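Local coordinates for high affinity transport system protein p37 (Mycoplasma hyorhinis, PDB 3EKI) that serves as the extracytoplasmic thiamine-binding lipoprotein of a high-affinity transport system, holding thiamine diphosphate in the cleft of a periplasmic-binding-protein-like fold, at residues S189-D192 with E193-K196; H195-G199 with N200-S204; D253-S256 with S257-K260; K273-T276 with L277-R281. All coordinates share one frame; numbering follows the deposited sequence.

Contact 1: residues S189-D192 with E193-K196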
# COMPACT_ATOMS: atom_id res chain seq x y z
N SER A 189 22.82 2.99 8.98
CA SER A 189 23.56 4.17 9.46
C SER A 189 22.84 5.46 9.13
O SER A 189 23.30 6.55 9.46
CB SER A 189 24.99 4.13 8.92
OG SER A 189 25.71 3.13 9.65
N TRP A 190 21.65 5.36 8.51
CA TRP A 190 20.82 6.54 8.32
C TRP A 190 20.51 7.19 9.68
O TRP A 190 20.41 6.46 10.64
CB TRP A 190 19.48 6.20 7.69
CG TRP A 190 19.52 5.74 6.27
CD1 TRP A 190 20.60 5.47 5.49
CD2 TRP A 190 18.36 5.51 5.45
NE1 TRP A 190 20.17 5.08 4.25
CE2 TRP A 190 18.80 5.10 4.19
CE3 TRP A 190 16.97 5.62 5.67
CZ2 TRP A 190 17.95 4.78 3.14
CZ3 TRP A 190 16.13 5.31 4.62
CH2 TRP A 190 16.61 4.90 3.37
N THR A 191 20.38 8.51 9.65
CA THR A 191 19.99 9.18 10.89
C THR A 191 18.68 9.92 10.65
O THR A 191 18.29 10.22 9.54
CB THR A 191 21.06 10.14 11.44
OG1 THR A 191 21.12 11.30 10.62
CG2 THR A 191 22.46 9.51 11.40
N ASP A 192 18.02 10.19 11.78
CA ASP A 192 16.78 10.94 11.68
C ASP A 192 17.02 12.25 10.97
O ASP A 192 16.22 12.71 10.17
CB ASP A 192 16.22 11.22 13.08
CG ASP A 192 15.74 9.97 13.78
OD1 ASP A 192 15.78 8.91 13.12
OD2 ASP A 192 15.35 10.08 14.96
N GLU A 193 18.17 12.85 11.26
CA GLU A 193 18.52 14.16 10.73
C GLU A 193 18.92 14.18 9.25
O GLU A 193 18.57 15.12 8.54
CB GLU A 193 19.64 14.79 11.57
CG GLU A 193 19.19 15.31 12.92
CD GLU A 193 19.32 16.82 13.04
OE1 GLU A 193 20.28 17.37 12.46
OE2 GLU A 193 18.47 17.44 13.70
N ASN A 194 19.64 13.16 8.79
CA ASN A 194 20.17 13.20 7.44
C ASN A 194 19.28 12.46 6.45
O ASN A 194 19.49 12.64 5.26
CB ASN A 194 21.60 12.67 7.39
CG ASN A 194 21.81 11.20 7.65
OD1 ASN A 194 20.92 10.35 7.56
ND2 ASN A 194 23.05 10.85 8.00
N HIS A 195 18.31 11.69 6.92
CA HIS A 195 17.24 11.22 6.03
C HIS A 195 15.88 11.83 6.37
O HIS A 195 14.82 11.40 5.89
CB HIS A 195 17.21 9.68 6.03
CG HIS A 195 18.29 9.12 5.14
ND1 HIS A 195 19.63 9.16 5.50
CD2 HIS A 195 18.24 8.54 3.93
CE1 HIS A 195 20.33 8.61 4.53
NE2 HIS A 195 19.53 8.20 3.56
N LYS A 196 15.86 12.89 7.18
CA LYS A 196 14.68 13.69 7.51
C LYS A 196 13.48 12.85 7.98
O LYS A 196 12.38 12.94 7.44
CB LYS A 196 14.33 14.56 6.31
CG LYS A 196 15.46 15.53 5.94
CD LYS A 196 15.28 16.07 4.54
CE LYS A 196 15.98 17.42 4.35
NZ LYS A 196 16.52 17.57 2.97
O HOH W 1 24.58 8.54 8.52

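Contact 2: residues H195-G199 with N200-S204. With TPP (thiamine diphosphate), chain B.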
# COMPACT_ATOMS: atom_id res chain seq x y z
N HIS A 195 18.31 11.69 6.92
CA HIS A 195 17.24 11.22 6.03
C HIS A 195 15.88 11.83 6.37
O HIS A 195 14.82 11.40 5.89
CB HIS A 195 17.21 9.68 6.03
CG HIS A 195 18.29 9.12 5.14
ND1 HIS A 195 19.63 9.16 5.50
CD2 HIS A 195 18.24 8.54 3.93
CE1 HIS A 195 20.33 8.61 4.53
NE2 HIS A 195 19.53 8.20 3.56
N LYS A 196 15.86 12.89 7.18
CA LYS A 196 14.68 13.69 7.51
C LYS A 196 13.48 12.85 7.98
O LYS A 196 12.38 12.94 7.44
CB LYS A 196 14.33 14.56 6.31
CG LYS A 196 15.46 15.53 5.94
CD LYS A 196 15.28 16.07 4.54
CE LYS A 196 15.98 17.42 4.35
NZ LYS A 196 16.52 17.57 2.97
N TRP A 197 13.70 12.04 9.00
CA TRP A 197 12.65 11.29 9.65
C TRP A 197 11.70 12.29 10.32
O TRP A 197 12.16 13.18 11.04
CB TRP A 197 13.23 10.34 10.68
CG TRP A 197 12.20 9.58 11.44
CD1 TRP A 197 11.81 9.72 12.73
CD2 TRP A 197 11.43 8.51 10.90
NE1 TRP A 197 10.83 8.80 13.03
CE2 TRP A 197 10.58 8.05 11.91
CE3 TRP A 197 11.40 7.92 9.63
CZ2 TRP A 197 9.68 7.00 11.71
CZ3 TRP A 197 10.50 6.88 9.44
CH2 TRP A 197 9.67 6.44 10.46
N ASN A 198 10.40 12.17 10.10
CA ASN A 198 9.47 13.14 10.70
C ASN A 198 8.51 12.45 11.67
O ASN A 198 7.47 13.01 11.98
CB ASN A 198 8.69 13.85 9.62
CG ASN A 198 7.75 12.93 8.86
OD1 ASN A 198 7.68 11.72 9.11
ND2 ASN A 198 7.04 13.52 7.90
N GLY A 199 8.89 11.25 12.09
CA GLY A 199 8.11 10.39 12.95
C GLY A 199 7.23 9.42 12.16
O GLY A 199 6.78 8.42 12.73
N ASN A 200 7.02 9.76 10.90
CA ASN A 200 6.21 9.03 9.95
C ASN A 200 7.01 8.31 8.86
O ASN A 200 6.92 7.09 8.70
CB ASN A 200 5.24 10.03 9.30
CG ASN A 200 4.19 9.34 8.47
OD1 ASN A 200 3.75 8.25 8.83
ND2 ASN A 200 3.79 9.96 7.38
N VAL A 201 7.77 9.08 8.09
CA VAL A 201 8.61 8.64 7.00
C VAL A 201 9.97 9.34 7.02
O VAL A 201 10.15 10.40 7.63
CB VAL A 201 8.02 8.94 5.61
CG1 VAL A 201 6.63 8.33 5.46
CG2 VAL A 201 7.98 10.43 5.36
N TYR A 202 10.90 8.71 6.32
CA TYR A 202 12.14 9.38 5.93
C TYR A 202 11.89 10.23 4.71
O TYR A 202 11.83 9.79 3.56
CB TYR A 202 13.20 8.32 5.66
CG TYR A 202 13.73 7.57 6.82
CD1 TYR A 202 14.57 8.24 7.73
CD2 TYR A 202 13.48 6.22 7.08
CE1 TYR A 202 15.08 7.59 8.82
CE2 TYR A 202 13.99 5.56 8.17
CZ TYR A 202 14.81 6.26 9.05
OH TYR A 202 15.33 5.61 10.13
N GLN A 203 11.68 11.54 4.92
CA GLN A 203 11.25 12.40 3.83
C GLN A 203 12.25 12.50 2.70
O GLN A 203 11.85 12.80 1.58
CB GLN A 203 10.94 13.81 4.35
CG GLN A 203 9.92 13.81 5.49
CD GLN A 203 9.74 15.24 5.99
OE1 GLN A 203 8.85 15.97 5.55
NE2 GLN A 203 10.60 15.64 6.92
N SER A 204 13.55 12.25 2.98
CA SER A 204 14.52 12.44 1.93
C SER A 204 14.38 11.45 0.78
O SER A 204 15.01 11.67 -0.26
CB SER A 204 15.96 12.30 2.46
OG SER A 204 16.11 12.81 3.76
N1' TPP B . 3.47 5.31 3.94
C2' TPP B . 3.23 5.45 5.27
CM2 TPP B . 3.59 6.77 5.95
N3' TPP B . 2.67 4.45 5.98
C4' TPP B . 2.26 3.32 5.33
N4' TPP B . 1.63 2.38 6.04
C5' TPP B . 2.55 3.13 3.97
C6' TPP B . 3.18 4.18 3.30
C7' TPP B . 2.22 1.87 3.17
N3 TPP B . 0.89 1.84 2.53
C2 TPP B . -0.20 2.44 3.01
S1 TPP B . -1.54 2.17 1.92
C5 TPP B . -0.56 1.20 0.84
C4 TPP B . 0.69 1.06 1.43
CM4 TPP B . 1.88 0.45 0.66
C6 TPP B . -1.09 0.49 -0.41
C7 TPP B . -1.89 -0.75 -0.02
O7 TPP B . -1.01 -1.70 0.63
PA TPP B . -1.48 -2.85 1.62
O1A TPP B . -0.28 -3.38 2.32
O2A TPP B . -2.56 -2.34 2.53
O3A TPP B . -2.21 -3.95 0.76
PB TPP B . -1.53 -5.19 0.01
O1B TPP B . -0.59 -4.70 -1.04
O2B TPP B . -2.76 -5.96 -0.61
O3B TPP B . -0.86 -6.16 1.08
O HOH W 2 4.37 12.67 6.43

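Contact 3: residues D253-S256 with S257-K260. Unlike the reference sequence in segment 253-256: S256 (reference Phe). With TPP (thiamine diphosphate), chain B.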
# COMPACT_ATOMS: atom_id res chain seq x y z
N ASP A 253 -1.70 -14.75 1.12
CA ASP A 253 -1.93 -14.92 -0.30
C ASP A 253 -2.96 -13.95 -0.87
O ASP A 253 -3.11 -13.92 -2.09
CB ASP A 253 -2.33 -16.36 -0.61
CG ASP A 253 -3.62 -16.81 0.04
OD1 ASP A 253 -4.52 -15.98 0.26
OD2 ASP A 253 -3.71 -18.04 0.31
N ASN A 254 -3.64 -13.17 -0.03
CA ASN A 254 -4.54 -12.17 -0.56
C ASN A 254 -3.91 -10.79 -0.65
O ASN A 254 -4.59 -9.80 -0.95
CB ASN A 254 -5.82 -12.07 0.28
CG ASN A 254 -5.57 -11.69 1.72
OD1 ASN A 254 -4.50 -11.29 2.14
ND2 ASN A 254 -6.60 -11.82 2.56
N SER A 255 -2.59 -10.72 -0.36
CA SER A 255 -1.87 -9.47 -0.48
C SER A 255 -1.45 -9.16 -1.92
O SER A 255 -0.91 -10.02 -2.62
CB SER A 255 -0.61 -9.46 0.39
OG SER A 255 0.12 -8.26 0.18
N SER A 256 -1.66 -7.94 -2.41
CA SER A 256 -1.10 -7.58 -3.71
C SER A 256 0.41 -7.40 -3.60
O SER A 256 1.17 -8.09 -4.32
CB SER A 256 -1.73 -6.31 -4.29
OG SER A 256 -3.14 -6.41 -4.39
N SER A 257 0.88 -6.50 -2.76
CA SER A 257 2.28 -6.11 -2.71
C SER A 257 3.17 -7.06 -1.92
O SER A 257 4.40 -6.83 -1.94
CB SER A 257 2.45 -4.70 -2.15
OG SER A 257 2.06 -4.60 -0.80
N LYS A 258 2.65 -8.04 -1.23
CA LYS A 258 3.46 -9.02 -0.49
C LYS A 258 3.21 -10.43 -0.98
O LYS A 258 3.64 -11.42 -0.37
CB LYS A 258 3.25 -8.86 1.01
CG LYS A 258 3.75 -7.50 1.50
CD LYS A 258 3.15 -7.11 2.84
CE LYS A 258 1.73 -6.63 2.67
NZ LYS A 258 1.71 -5.18 2.37
N PHE A 259 2.55 -10.52 -2.12
CA PHE A 259 2.25 -11.84 -2.69
C PHE A 259 1.95 -11.82 -4.19
O PHE A 259 2.73 -12.25 -4.97
CB PHE A 259 1.12 -12.58 -1.93
CG PHE A 259 1.13 -14.08 -2.14
CD1 PHE A 259 0.59 -14.61 -3.26
CD2 PHE A 259 1.73 -14.91 -1.26
CE1 PHE A 259 0.61 -15.97 -3.48
CE2 PHE A 259 1.75 -16.21 -1.46
CZ PHE A 259 1.18 -16.75 -2.59
N LYS A 260 0.81 -11.30 -4.60
CA LYS A 260 0.36 -11.45 -5.97
C LYS A 260 1.20 -10.67 -6.97
O LYS A 260 1.48 -11.21 -8.05
CB LYS A 260 -1.13 -11.04 -6.11
CG LYS A 260 -2.05 -11.90 -5.27
CD LYS A 260 -3.48 -11.38 -5.26
CE LYS A 260 -4.49 -12.51 -5.41
NZ LYS A 260 -4.99 -12.96 -4.08
N1' TPP B . 3.47 5.31 3.94
C2' TPP B . 3.23 5.45 5.27
CM2 TPP B . 3.59 6.77 5.95
N3' TPP B . 2.67 4.45 5.98
C4' TPP B . 2.26 3.32 5.33
N4' TPP B . 1.63 2.38 6.04
C5' TPP B . 2.55 3.13 3.97
C6' TPP B . 3.18 4.18 3.30
C7' TPP B . 2.22 1.87 3.17
N3 TPP B . 0.89 1.84 2.53
C2 TPP B . -0.20 2.44 3.01
S1 TPP B . -1.54 2.17 1.92
C5 TPP B . -0.56 1.20 0.84
C4 TPP B . 0.69 1.06 1.43
CM4 TPP B . 1.88 0.45 0.66
C6 TPP B . -1.09 0.49 -0.41
C7 TPP B . -1.89 -0.75 -0.02
O7 TPP B . -1.01 -1.70 0.63
PA TPP B . -1.48 -2.85 1.62
O1A TPP B . -0.28 -3.38 2.32
O2A TPP B . -2.56 -2.34 2.53
O3A TPP B . -2.21 -3.95 0.76
PB TPP B . -1.53 -5.19 0.01
O1B TPP B . -0.59 -4.70 -1.04
O2B TPP B . -2.76 -5.96 -0.61
O3B TPP B . -0.86 -6.16 1.08

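Contact 4: residues K273-T276 with L277-R281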
# COMPACT_ATOMS: atom_id res chain seq x y z
N LYS A 273 7.95 -22.60 -15.64
CA LYS A 273 8.48 -23.44 -14.57
C LYS A 273 7.50 -23.74 -13.45
O LYS A 273 7.78 -24.70 -12.71
CB LYS A 273 9.73 -22.78 -13.96
CG LYS A 273 10.85 -22.52 -14.94
CD LYS A 273 11.39 -23.78 -15.57
CE LYS A 273 12.84 -23.62 -15.99
NZ LYS A 273 13.01 -22.79 -17.22
N PHE A 274 6.46 -22.95 -13.28
CA PHE A 274 5.43 -23.22 -12.28
C PHE A 274 4.08 -22.60 -12.65
O PHE A 274 4.01 -21.71 -13.51
CB PHE A 274 5.85 -22.71 -10.90
CG PHE A 274 5.88 -21.22 -10.71
CD1 PHE A 274 4.81 -20.50 -10.20
CD2 PHE A 274 7.01 -20.49 -11.07
CE1 PHE A 274 4.84 -19.14 -10.04
CE2 PHE A 274 7.04 -19.12 -10.90
CZ PHE A 274 5.98 -18.42 -10.39
N THR A 275 2.94 -22.99 -12.08
CA THR A 275 1.60 -22.48 -12.32
C THR A 275 1.21 -21.31 -11.43
O THR A 275 0.96 -20.17 -11.81
CB THR A 275 0.59 -23.62 -12.04
OG1 THR A 275 0.77 -24.04 -10.67
CG2 THR A 275 0.83 -24.83 -12.91
N THR A 276 1.26 -21.58 -10.06
CA THR A 276 1.01 -20.53 -9.10
C THR A 276 1.95 -20.75 -7.92
O THR A 276 2.40 -21.88 -7.68
CB THR A 276 -0.41 -20.50 -8.52
OG1 THR A 276 -0.62 -21.73 -7.81
CG2 THR A 276 -1.45 -20.42 -9.62
N LEU A 277 2.20 -19.66 -7.20
CA LEU A 277 2.99 -19.80 -5.98
C LEU A 277 2.31 -20.72 -4.98
O LEU A 277 2.94 -21.51 -4.28
CB LEU A 277 3.28 -18.46 -5.35
CG LEU A 277 4.32 -17.54 -5.97
CD1 LEU A 277 4.74 -16.52 -4.93
CD2 LEU A 277 5.53 -18.29 -6.51
N ASN A 278 0.97 -20.68 -4.86
CA ASN A 278 0.33 -21.61 -3.91
C ASN A 278 0.53 -23.06 -4.30
O ASN A 278 0.80 -23.93 -3.46
CB ASN A 278 -1.18 -21.26 -3.84
CG ASN A 278 -1.42 -20.16 -2.82
OD1 ASN A 278 -0.50 -19.66 -2.17
ND2 ASN A 278 -2.68 -19.76 -2.67
N GLU A 279 0.43 -23.35 -5.60
CA GLU A 279 0.66 -24.73 -6.03
C GLU A 279 2.10 -25.14 -5.80
O GLU A 279 2.33 -26.24 -5.32
CB GLU A 279 0.30 -24.96 -7.49
CG GLU A 279 -1.08 -25.60 -7.68
CD GLU A 279 -1.37 -25.95 -9.13
OE1 GLU A 279 -1.04 -27.08 -9.56
OE2 GLU A 279 -1.93 -25.10 -9.85
N ASP A 280 3.03 -24.27 -6.14
CA ASP A 280 4.45 -24.55 -5.89
C ASP A 280 4.75 -24.76 -4.42
O ASP A 280 5.47 -25.67 -4.03
CB ASP A 280 5.27 -23.40 -6.48
CG ASP A 280 6.76 -23.68 -6.59
OD1 ASP A 280 7.50 -23.18 -5.71
OD2 ASP A 280 7.18 -24.41 -7.51
N ARG A 281 4.19 -23.93 -3.53
CA ARG A 281 4.42 -24.10 -2.10
C ARG A 281 3.88 -25.41 -1.58
O ARG A 281 4.45 -26.03 -0.70
CB ARG A 281 3.84 -22.91 -1.34
CG ARG A 281 3.66 -23.20 0.14
CD ARG A 281 3.02 -22.01 0.84
NE ARG A 281 1.69 -21.68 0.31
CZ ARG A 281 1.01 -20.60 0.70
NH1 ARG A 281 1.51 -19.77 1.60
NH2 ARG A 281 -0.19 -20.32 0.22
O HOH W 3 8.26 -26.07 -10.34

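Contact 1: residues S189-D192 with E193-K196
The indole of W190 lies flat against the imidazole of H195: its five-membered ring and the imidazole form a face-to-face stack with centroids 3.4 Å apart and planes only 9° from parallel. The imidazole lies over the five-membered ring, with CD2 of W190 over the imidazole centre, and H195 NE2 sits 3.2 Å from W190 CE2 above the indole face. W190 CB adds a CH-pi contact over the same imidazole.

The turn lies in a surface loop between helix 170-184 and strand 206-207. With chi1 at 68°, the amide of N194 folds back over the backbone, and OD1 accepts T191 N at 2.8 Å from one face of the amide and H195 ND1 at 2.7 Å from the other. N194 OD1 lies close to the imidazole plane, at the ring's edge, which helps fix its rotation. In return T191 OG1 accepts N194 N at 3.0 Å. This reciprocal pair has the bonding of a capping box, here around a single turn with no regular helix following. T191 O receives H195 N, and a water joins N194 ND2 to S189 O. Beyond the turn, W190 NE1 bonds to T185 O and D192 OD1 to H316.

The bond from ND1 to N194 OD1 implies a proton on ND1 and would favour that tautomer; whether NE2 is protonated as well is not settled by it.

Contact 2: residues H195-G199 with N200-S204
The backbone doubles back on itself, the directions of 195-199 and 200-204 lying 166° apart, with a single antiparallel bridge, a non-hydrogen-bonded pair, between W197 and Y202. N198 N bonds to V201 O, and K196 O takes both Q203 N at 3.0 Å and Q203 NE2 at 3.3 Å, which arrive from opposite faces of the carbonyl plane. Across the bridge W197 turns the edge of its six-membered ring to the face of Y202 (planes at 55°), with CE3 over the phenol centre, 3.7 Å from Y202 CG. CG of W197 lies opposite its backbone N (chi1 178°), which carries the indole back over the turn, where one face meets the backbone at G199 and N200.

The bridge closes a tight beta-hairpin turn. N198 OD1 forms an Asx turn with N200 N at 2.7 Å and also takes V201 N at 2.8 Å, again from opposite faces. G199, within the turn, has a positive phi, readily adopted by glycine.

N200 and V201 also belong to the thiamine diphosphate pocket. N200 OD1 approaches the pyrimidine methyl CM2 at 3.2 Å, and V201 CG1 touches the same carbon at 3.5 Å. N200 ND2 bonds to P377 O, while a water links this nitrogen to N198 ND2.

Contact 3: residues D253-S256 with S257-K260
S255 caps the N-terminus of helix 256-269, and its OG receives K258 N at 2.9 Å, a classic N-cap that here doubles as a phosphate-binding site. S255 OG stands opposite its own backbone N (chi1 176°), a torsion that swings the hydroxyl over the first turn, between K258 N and the diphosphate. The same hydroxyl donates to O3B of thiamine diphosphate in a very short bond. The terminal phosphate is gripped further by backbone N-H groups at the helix start: S256 N meets O2B and S257 N meets O1B, as expected where the helix dipole would favour an anion. The side chain of S257 joins in, its OG reaching O1B at 2.7 Å.

Bends at chi3 (-77°) and chi4 (-87°) curl the K258 chain past S255 OG, back toward the ligand. Its NZ bonds to O1A at 2.7 Å, only weakly to O3B, and to S257 OG; the same ammonium also forms a salt bridge with E308. S256, which differs from the reference sequence, uses its backbone rather than its side chain here. Y215 and K129 also hydrogen-bond to the ligand.

On the side away from the ligand, D253 CA makes a CH-pi contact over the face of F259, 3.8 Å from the ring centroid. A wider pi-type turn brings K260 N to S255 O at 2.9 Å. K260 also folds back along this turn, and its NZ lies in the carbonyl plane of D253, on a lone pair of O at 2.9 Å.

Contact 4: residues K273-T276 with L277-R281
F274 packs against L277 just before helix 277-283, whose N-cap is T276. The phenyl ring reaches the leucine through CE1, 3.7 Å from L277 CD2, while F274 CB faces D280 OD2. W240 stacks on the same ring, and L266 also meets it, so the ring contacts helices 240-245 and 256-269 as well.

Next in line, T275 turns its hydroxyl toward E279, whose extended chain crosses the threonine at about a right angle. T275 OG1 lies 3.0 Å from E279 OE2, at best a weak hydrogen bond. T276 then caps the helix. Its OG1 lies between the backbone N and the carbonyl carbon (chi1 63°), directed to the first turn, where it accepts E279 N at 2.9 Å and 160°; T276 O takes the next amide, D280 N, at the same 2.9 Å. L277 N is itself bonded to E263 OE1.

D280 CG lies opposite its backbone N (chi1 -167°), turning the carboxylate back toward the loop. OD1 forms a salt bridge with R244 and a hydrogen bond with the hydroxyl of Y288, and OD2 accepts from the indole N-H of W240.

Contacts 1 and 2 are surface loops that follow directly on each other and share H195 and K196, whereas contacts 3 and 4 are partly buried starts of successive helices. In the first pair aromatic rings and asparagine carbonyls do the organising; in the second, a serine or threonine caps the helix. Contacts 2 and 3 both reach thiamine diphosphate, about 15 Å apart at their nearest atoms: the former touches its pyrimidine methyl, the latter grips its diphosphate with polar groups. Contact 4 uses the same capping chemistry without ligand, and touches contact 3 where F259 packs on L277 and N278. Contacts 2 and 4 lie on opposite sides of the chain's centre.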